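Local atomic coordinates of transcriptional regulator, putative, Mar family (Thermotoga maritima, PDB entry 2ETH), a protein that probably binds DNA and regulates transcription as a dimeric winged-helix protein of the MarR family. Residues Ser40-Lys43 with Thr44-Tyr48; Tyr48-Leu51 with Tyr52-Phe56. All coordinates share one frame; numbering follows the deposited sequence.

Overall arrangement
Both contacts are local and follow one chain path: contact 1 runs from the end of helix 37-41 into the first turn of helix 44-56, and contact 2 continues along that helix to its last residues. They share Tyr48, and their centres lie about 11 Å apart. Both are partly buried and both meet the second subunit. Contact 1 is chiefly polar, with a helix start and a buried glutamate, and its charged groups pair with residues beyond its two segments. Contact 2 lies nearer the centre of the chain, about 6 Å from it, and is held by repeating backbone bonds, its apolar and aromatic side chains spreading toward strand 100-104, helices 72-84 and 106-127 and the second subunit.

Contact 1 of 2, residues Ser40-Lys43 with Thr44-Tyr48; sequences SDMK and TTELY
Glu46 OE1 has two donors: the backbone N of Lys43 gives it a weak hydrogen bond of 3.3 Å, with an angle of 153° at the hydrogen, and Arg85 NH1 adds a salt bridge. The same oxygen rests against the backbone of Met42, 3.5 Å from Met42 CA. The other oxygen, OE2, accepts a hydrogen bond from Ser81 OG and lies alongside the lysine methylenes, 3.5 Å from Lys43 CD. Both oxygens of this buried residue therefore have a polar partner. The lysine charge goes outside the two segments: with the chain bent at chi4 (-97°), Lys43 NZ stays 5.0 Å from Glu46 OE2 and pairs instead with Asp41 of the second subunit.

The segment illustrates a helix start. Lys43 is the N-cap residue, and the weak bond from its N to Glu46, three places on, resembles one half of a capping box; the other half is missing, since a lysine side chain cannot accept a bond from Glu46 N. The first full turn closes where Leu47 N meets Lys43 O at 3.0 Å. In the MarR winged-helix fold this helix precedes the helix-turn-helix, and Glu46 ties its start to helix 72-84, probably the recognition helix, and to Arg85 just beyond, which also pairs with Asp41. Replacing Glu46 with alanine removes both oxygens and would probably leave the Lys43 N-H without this acceptor, and Arg85 and Ser81 without this carboxylate partner.

On the apolar side, selenomethionine Met42 crosses Leu47 at about a right angle, SE 4.2 Å from Leu47 CD1, and also packs on Leu87. Thr44 OG1 hydrogen-bonds to Ile39 O of the second subunit.

Contact 2 of 2, residues Tyr48-Leu51 with Tyr52-Phe56; sequences YAFL and YVALF
Four consecutive i to i+4 bonds join Tyr48-Leu51 to Tyr52-Phe56, from Tyr52 N to Tyr48 O at 3.0 Å through to Leu55 N to Leu51 O at 2.6 Å, the hydrogen-bonding pattern of an alpha-helix. In the winged-helix fold this helix, 44-56, packs against strand 100-104 of the wing and helix 72-84, and also meets helix 106-127 and the second subunit. Phe50 and Ala54, one turn apart, make the apolar pair of the contact; Ala54 CB sits over one face of the phenyl ring, 4.4 Å from Phe50 CE2, and both residues pack on Leu104. Ala49 adds Val78 to the same core.

Leu51 and Leu55 are likewise one turn apart, and both touch Phe112, as Ala54 does, and Phe23 of the second subunit. The tyrosines form a third group. With CG anti to the backbone N (chi1 179°), the Tyr52 ring leads away from Tyr48-Leu51 and stacks on Phe67, which the Tyr48 ring also meets, at about 40° between planes. Tyr48 further reaches Phe23 of the second subunit.

Beta-carbons also lie close to the carbonyl oxygens of the preceding turn: Tyr52 CB is 3.4 Å from Tyr48 O, and Leu55 CB lies 3.2 Å from Leu51 O, the oxygen that accepts Leu55 N.

Contact 1 of 2, residues Ser40-Lys43 with Thr44-Tyr48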
loop_
_atom_site.group_PDB
_atom_site.type_symbol
_atom_site.label_atom_id
_atom_site.label_comp_id
_atom_site.label_asym_id
_atom_site.label_seq_id
_atom_site.Cartn_x
_atom_site.Cartn_y
_atom_site.Cartn_z
ATOM N N SER A 40 -6.975 6.772 6.182
ATOM C CA SER A 40 -5.693 7.105 6.792
ATOM C C SER A 40 -5.623 6.581 8.228
ATOM O O SER A 40 -4.549 6.347 8.740
ATOM C CB SER A 40 -5.462 8.621 6.775
ATOM O OG SER A 40 -6.307 9.260 7.713
ATOM N N ASP A 41 -6.783 6.408 8.847
ATOM C CA ASP A 41 -6.904 5.871 10.182
ATOM C C ASP A 41 -7.030 4.329 10.281
ATOM O O ASP A 41 -6.907 3.780 11.363
ATOM C CB ASP A 41 -8.130 6.506 10.815
ATOM C CG ASP A 41 -8.269 6.163 12.268
ATOM O OD1 ASP A 41 -7.265 6.258 12.992
ATOM O OD2 ASP A 41 -9.384 5.792 12.684
HETATM N N MSE A 42 -7.257 3.642 9.154
HETATM C CA MSE A 42 -7.344 2.175 9.124
HETATM C C MSE A 42 -5.977 1.535 9.166
HETATM O O MSE A 42 -5.026 2.095 8.624
HETATM C CB MSE A 42 -8.016 1.685 7.838
HETATM C CG MSE A 42 -9.481 1.974 7.743
HETATM SE SE MSE A 42 -10.218 1.170 6.187
HETATM C CE MSE A 42 -10.814 2.731 5.200
ATOM N N LYS A 43 -5.904 0.340 9.760
ATOM C CA LYS A 43 -4.706 -0.487 9.679
ATOM C C LYS A 43 -4.588 -1.091 8.302
ATOM O O LYS A 43 -5.574 -1.222 7.545
ATOM C CB LYS A 43 -4.691 -1.603 10.724
ATOM C CG LYS A 43 -4.775 -1.117 12.197
ATOM C CD LYS A 43 -5.023 -2.296 13.143
ATOM C CE LYS A 43 -5.687 -1.896 14.458
ATOM N NZ LYS A 43 -4.732 -1.699 15.598
ATOM N N THR A 44 -3.362 -1.475 7.981
ATOM C CA THR A 44 -3.027 -1.979 6.663
ATOM C C THR A 44 -3.903 -3.191 6.277
ATOM O O THR A 44 -4.493 -3.202 5.203
ATOM C CB THR A 44 -1.494 -2.306 6.572
ATOM O OG1 THR A 44 -1.151 -3.314 7.530
ATOM C CG2 THR A 44 -0.642 -1.052 6.861
ATOM N N THR A 45 -4.047 -4.183 7.155
ATOM C CA THR A 45 -4.778 -5.398 6.772
ATOM C C THR A 45 -6.304 -5.182 6.816
ATOM O O THR A 45 -7.043 -5.832 6.090
ATOM C CB THR A 45 -4.332 -6.651 7.555
ATOM O OG1 THR A 45 -4.616 -6.474 8.926
ATOM C CG2 THR A 45 -2.792 -6.903 7.418
ATOM N N GLU A 46 -6.762 -4.228 7.621
ATOM C CA GLU A 46 -8.165 -3.782 7.570
ATOM C C GLU A 46 -8.512 -3.253 6.204
ATOM O O GLU A 46 -9.583 -3.554 5.661
ATOM C CB GLU A 46 -8.420 -2.629 8.569
ATOM C CG GLU A 46 -8.857 -2.994 9.962
ATOM C CD GLU A 46 -8.742 -1.801 10.915
ATOM O OE1 GLU A 46 -9.004 -0.654 10.460
ATOM O OE2 GLU A 46 -8.371 -2.003 12.115
ATOM N N LEU A 47 -7.660 -2.357 5.705
ATOM C CA LEU A 47 -7.876 -1.754 4.374
ATOM C C LEU A 47 -7.839 -2.805 3.265
ATOM O O LEU A 47 -8.595 -2.766 2.337
ATOM C CB LEU A 47 -6.829 -0.661 4.080
ATOM C CG LEU A 47 -6.951 0.002 2.692
ATOM C CD1 LEU A 47 -8.389 0.649 2.496
ATOM C CD2 LEU A 47 -5.819 1.027 2.521
ATOM N N TYR A 48 -6.951 -3.757 3.394
ATOM C CA TYR A 48 -6.777 -4.813 2.410
ATOM C C TYR A 48 -8.036 -5.683 2.341
ATOM O O TYR A 48 -8.569 -5.971 1.233
ATOM C CB TYR A 48 -5.512 -5.623 2.817
ATOM C CG TYR A 48 -4.932 -6.512 1.750
ATOM C CD1 TYR A 48 -4.937 -6.129 0.408
ATOM C CD2 TYR A 48 -4.387 -7.751 2.065
ATOM C CE1 TYR A 48 -4.410 -6.951 -0.596
ATOM C CE2 TYR A 48 -3.847 -8.582 1.044
ATOM C CZ TYR A 48 -3.882 -8.146 -0.271
ATOM O OH TYR A 48 -3.398 -8.917 -1.267
#

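Contact 2 of 2, residues Tyr48-Leu51 with Tyr52-Phe56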
loop_
_atom_site.group_PDB
_atom_site.type_symbol
_atom_site.label_atom_id
_atom_site.label_comp_id
_atom_site.label_asym_id
_atom_site.label_seq_id
_atom_site.Cartn_x
_atom_site.Cartn_y
_atom_site.Cartn_z
ATOM N N TYR A 48 -6.951 -3.757 3.394
ATOM C CA TYR A 48 -6.777 -4.813 2.410
ATOM C C TYR A 48 -8.036 -5.683 2.341
ATOM O O TYR A 48 -8.569 -5.971 1.233
ATOM C CB TYR A 48 -5.512 -5.623 2.817
ATOM C CG TYR A 48 -4.932 -6.512 1.750
ATOM C CD1 TYR A 48 -4.937 -6.129 0.408
ATOM C CD2 TYR A 48 -4.387 -7.751 2.065
ATOM C CE1 TYR A 48 -4.410 -6.951 -0.596
ATOM C CE2 TYR A 48 -3.847 -8.582 1.044
ATOM C CZ TYR A 48 -3.882 -8.146 -0.271
ATOM O OH TYR A 48 -3.398 -8.917 -1.267
ATOM N N ALA A 49 -8.559 -6.068 3.508
ATOM C CA ALA A 49 -9.803 -6.855 3.552
ATOM C C ALA A 49 -11.019 -6.036 3.069
ATOM O O ALA A 49 -11.889 -6.563 2.388
ATOM C CB ALA A 49 -10.044 -7.442 4.929
ATOM N N PHE A 50 -11.064 -4.754 3.408
ATOM C CA PHE A 50 -12.153 -3.863 2.984
ATOM C C PHE A 50 -12.179 -3.765 1.463
ATOM O O PHE A 50 -13.198 -4.027 0.872
ATOM C CB PHE A 50 -12.042 -2.450 3.617
ATOM C CG PHE A 50 -13.085 -1.460 3.106
ATOM C CD1 PHE A 50 -14.435 -1.572 3.488
ATOM C CD2 PHE A 50 -12.728 -0.444 2.208
ATOM C CE1 PHE A 50 -15.384 -0.668 2.994
ATOM C CE2 PHE A 50 -13.675 0.451 1.719
ATOM C CZ PHE A 50 -14.990 0.359 2.120
ATOM N N LEU A 51 -11.042 -3.454 0.835
ATOM C CA LEU A 51 -10.965 -3.376 -0.653
ATOM C C LEU A 51 -11.265 -4.690 -1.358
ATOM O O LEU A 51 -11.954 -4.719 -2.402
ATOM C CB LEU A 51 -9.613 -2.855 -1.098
ATOM C CG LEU A 51 -9.316 -1.384 -0.753
ATOM C CD1 LEU A 51 -7.823 -1.078 -1.000
ATOM C CD2 LEU A 51 -10.239 -0.457 -1.581
ATOM N N TYR A 52 -10.789 -5.782 -0.796
ATOM C CA TYR A 52 -11.086 -7.085 -1.366
ATOM C C TYR A 52 -12.585 -7.237 -1.492
ATOM O O TYR A 52 -13.076 -7.503 -2.576
ATOM C CB TYR A 52 -10.468 -8.193 -0.512
ATOM C CG TYR A 52 -10.723 -9.591 -1.003
ATOM C CD1 TYR A 52 -10.502 -9.916 -2.333
ATOM C CD2 TYR A 52 -11.170 -10.595 -0.139
ATOM C CE1 TYR A 52 -10.715 -11.209 -2.813
ATOM C CE2 TYR A 52 -11.382 -11.880 -0.603
ATOM C CZ TYR A 52 -11.148 -12.173 -1.972
ATOM O OH TYR A 52 -11.380 -13.418 -2.533
ATOM N N VAL A 53 -13.331 -7.017 -0.415
ATOM C CA VAL A 53 -14.810 -7.057 -0.497
ATOM C C VAL A 53 -15.425 -5.940 -1.345
ATOM O O VAL A 53 -16.384 -6.176 -2.074
ATOM C CB VAL A 53 -15.507 -7.108 0.966
ATOM C CG1 VAL A 53 -17.066 -7.001 0.871
ATOM C CG2 VAL A 53 -15.095 -8.378 1.693
ATOM N N ALA A 54 -14.891 -4.718 -1.239
ATOM C CA ALA A 54 -15.415 -3.586 -2.007
ATOM C C ALA A 54 -15.209 -3.779 -3.488
ATOM O O ALA A 54 -16.049 -3.356 -4.269
ATOM C CB ALA A 54 -14.789 -2.270 -1.548
ATOM N N LEU A 55 -14.087 -4.402 -3.885
ATOM C CA LEU A 55 -13.742 -4.584 -5.323
ATOM C C LEU A 55 -14.324 -5.836 -5.925
ATOM O O LEU A 55 -14.779 -5.799 -7.055
ATOM C CB LEU A 55 -12.243 -4.612 -5.570
ATOM C CG LEU A 55 -11.569 -3.265 -5.532
ATOM C CD1 LEU A 55 -10.070 -3.555 -5.547
ATOM C CD2 LEU A 55 -12.042 -2.383 -6.703
ATOM N N PHE A 56 -14.335 -6.927 -5.164
ATOM C CA PHE A 56 -14.744 -8.230 -5.684
ATOM C C PHE A 56 -16.004 -8.834 -5.075
ATOM O O PHE A 56 -16.350 -9.998 -5.339
ATOM C CB PHE A 56 -13.563 -9.178 -5.550
ATOM C CG PHE A 56 -12.426 -8.814 -6.461
ATOM C CD1 PHE A 56 -12.550 -9.019 -7.847
ATOM C CD2 PHE A 56 -11.262 -8.234 -5.953
ATOM C CE1 PHE A 56 -11.521 -8.650 -8.711
ATOM C CE2 PHE A 56 -10.191 -7.884 -6.814
ATOM C CZ PHE A 56 -10.305 -8.074 -8.169
#